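Local coordinates for protein putative glucoamylase (Bacteroides caccae ATCC 43185, PDB 4QT9) that probably acts as a glucoamylase-like glycoside hydrolase, releasing glucose from glucan chains, and folds as an alpha/alpha toroid, at residues Ser44-Glu49 with Val99-Lys104. Numbering follows the deposited sequence.
Sequences SGLAPE and VSFLEK
An ST turn in the loop between helix 21-37 and strand 50-52 packs here on helix 88-104, with the F101 ring as the surface it rests on. S44 CB lies over one face of that ring as a CH-pi contact, 3.7 Å from the centroid of the F101 ring and 19° off its normal, displaced toward the CG-CD1 side of the rim. L46 reaches the same ring with one methyl: L46 CD1 comes to 3.5 Å from F101 CD2, approaching at a slant. The same methyl also meets L102 CD2, at 4.2 Å from L46 CD1, and thus bridges two consecutive helix residues. F101 extends off the helix because CG is anti to the backbone N (chi1 174°), which carries the ring out to the loop. V65 of strand 64-66 touches S44, L46 and F101, and W116 meets the F101 ring edge-to-face. L102 continues the apolar layer onto L141 and L145 of helix 135-152 and L169 of helix 157-172.

The hydroxyl of S44 serves the turn: L46 N donates to S44 OG over 3.0 Å, with an N-H...O angle of 157°. E41 OE1 is a second hydrogen-bond partner of this oxygen, so two bonds grip it while CB remains against the ring. G45, at the middle of the turn, has a positive phi, a conformation that favours glycine. Replacing F101 with an alanine would probably leave S44 CB and L46 CD1 without their shared apolar support and deprive W116 of an edge-to-face partner. The arrangement is an ST turn set by its CH-pi contact and one leucine methyl against helix 88-104, joining a loop of this alpha/alpha toroid to that helix.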
loop_
_atom_site.group_PDB
_atom_site.type_symbol
_atom_site.label_atom_id
_atom_site.label_comp_id
_atom_site.label_asym_id
_atom_site.label_seq_id
_atom_site.Cartn_x
_atom_site.Cartn_y
_atom_site.Cartn_z
ATOM N N SER A 44 0.118 8.005 -18.957
ATOM C CA SER A 44 -0.777 7.236 -18.102
ATOM C C SER A 44 -1.456 8.041 -17.000
ATOM O O SER A 44 -2.517 7.642 -16.537
ATOM C CB SER A 44 0.003 6.099 -17.453
ATOM O OG SER A 44 0.974 6.590 -16.545
ATOM N N GLY A 45 -0.790 9.088 -16.512
ATOM C CA GLY A 45 -1.268 9.850 -15.359
ATOM C C GLY A 45 -0.980 9.083 -14.072
ATOM O O GLY A 45 -1.321 9.531 -12.961
ATOM N N LEU A 46 -0.310 7.915 -14.221
ATOM C CA LEU A 46 -0.009 7.006 -13.118
ATOM C C LEU A 46 1.354 7.231 -12.495
ATOM O O LEU A 46 2.191 7.978 -13.012
ATOM C CB LEU A 46 -0.168 5.536 -13.533
ATOM C CG LEU A 46 -1.604 5.114 -13.775
ATOM C CD1 LEU A 46 -1.650 3.766 -14.353
ATOM C CD2 LEU A 46 -2.397 5.161 -12.490
ATOM N N ALA A 47 1.518 6.619 -11.325
ATOM C CA ALA A 47 2.657 6.708 -10.455
ATOM C C ALA A 47 3.856 5.934 -10.984
ATOM O O ALA A 47 3.772 4.710 -11.154
ATOM C CB ALA A 47 2.275 6.169 -9.072
ATOM N N PRO A 48 4.999 6.610 -11.199
ATOM C CA PRO A 48 6.219 5.859 -11.554
ATOM C C PRO A 48 6.696 5.081 -10.327
ATOM O O PRO A 48 6.433 5.512 -9.207
ATOM C CB PRO A 48 7.226 6.962 -11.945
ATOM C CG PRO A 48 6.770 8.173 -11.208
ATOM C CD PRO A 48 5.271 8.056 -11.004
ATOM N N GLU A 49 7.394 3.949 -10.526
ATOM C CA GLU A 49 7.933 3.148 -9.430
ATOM C C GLU A 49 8.743 4.068 -8.477
ATOM O O GLU A 49 8.548 4.032 -7.262
ATOM C CB GLU A 49 8.819 2.008 -9.999
ATOM C CG GLU A 49 9.537 1.161 -8.950
ATOM C CD GLU A 49 8.639 0.397 -7.990
ATOM O OE1 GLU A 49 7.716 -0.311 -8.455
ATOM O OE2 GLU A 49 8.875 0.492 -6.766
ATOM N N VAL A 99 -7.940 5.708 -16.120
ATOM C CA VAL A 99 -8.855 4.654 -16.573
ATOM C C VAL A 99 -8.579 4.291 -18.063
ATOM O O VAL A 99 -8.556 3.107 -18.391
ATOM C CB VAL A 99 -10.335 5.044 -16.330
ATOM C CG1 VAL A 99 -11.281 3.987 -16.892
ATOM C CG2 VAL A 99 -10.607 5.259 -14.836
ATOM N N SER A 100 -8.328 5.285 -18.937
ATOM C CA SER A 100 -8.050 5.027 -20.358
ATOM C C SER A 100 -6.779 4.186 -20.504
ATOM O O SER A 100 -6.749 3.274 -21.336
ATOM C CB SER A 100 -7.920 6.329 -21.150
ATOM O OG SER A 100 -9.117 7.076 -21.076
ATOM N N PHE A 101 -5.733 4.497 -19.707
ATOM C CA PHE A 101 -4.488 3.715 -19.704
ATOM C C PHE A 101 -4.751 2.280 -19.238
ATOM O O PHE A 101 -4.284 1.347 -19.884
ATOM C CB PHE A 101 -3.391 4.364 -18.826
ATOM C CG PHE A 101 -2.148 3.507 -18.686
ATOM C CD1 PHE A 101 -1.127 3.566 -19.633
ATOM C CD2 PHE A 101 -2.003 2.628 -17.614
ATOM C CE1 PHE A 101 0.020 2.777 -19.497
ATOM C CE2 PHE A 101 -0.842 1.858 -17.470
ATOM C CZ PHE A 101 0.154 1.925 -18.420
ATOM N N LEU A 102 -5.490 2.100 -18.134
ATOM C CA LEU A 102 -5.773 0.765 -17.572
ATOM C C LEU A 102 -6.637 -0.104 -18.501
ATOM O O LEU A 102 -6.534 -1.342 -18.467
ATOM C CB LEU A 102 -6.435 0.876 -16.194
ATOM C CG LEU A 102 -5.559 1.485 -15.076
ATOM C CD1 LEU A 102 -6.367 1.720 -13.830
ATOM C CD2 LEU A 102 -4.371 0.584 -14.745
ATOM N N GLU A 103 -7.477 0.542 -19.345
ATOM C CA GLU A 103 -8.334 -0.172 -20.288
ATOM C C GLU A 103 -7.497 -0.730 -21.442
ATOM O O GLU A 103 -7.889 -1.725 -22.050
ATOM C CB GLU A 103 -9.441 0.750 -20.840
ATOM C CG GLU A 103 -10.487 1.184 -19.820
ATOM C CD GLU A 103 -11.492 2.213 -20.311
ATOM O OE1 GLU A 103 -11.129 3.054 -21.168
ATOM O OE2 GLU A 103 -12.639 2.200 -19.806
ATOM N N LYS A 104 -6.324 -0.117 -21.696
ATOM C CA LYS A 104 -5.420 -0.459 -22.797
ATOM C C LYS A 104 -4.175 -1.268 -22.396
ATOM O O LYS A 104 -3.709 -2.075 -23.203
ATOM C CB LYS A 104 -4.968 0.839 -23.510
ATOM C CG LYS A 104 -6.077 1.418 -24.408
ATOM C CD LYS A 104 -5.990 2.938 -24.636
ATOM C CE LYS A 104 -5.164 3.338 -25.840
ATOM N NZ LYS A 104 -5.386 4.763 -26.217
#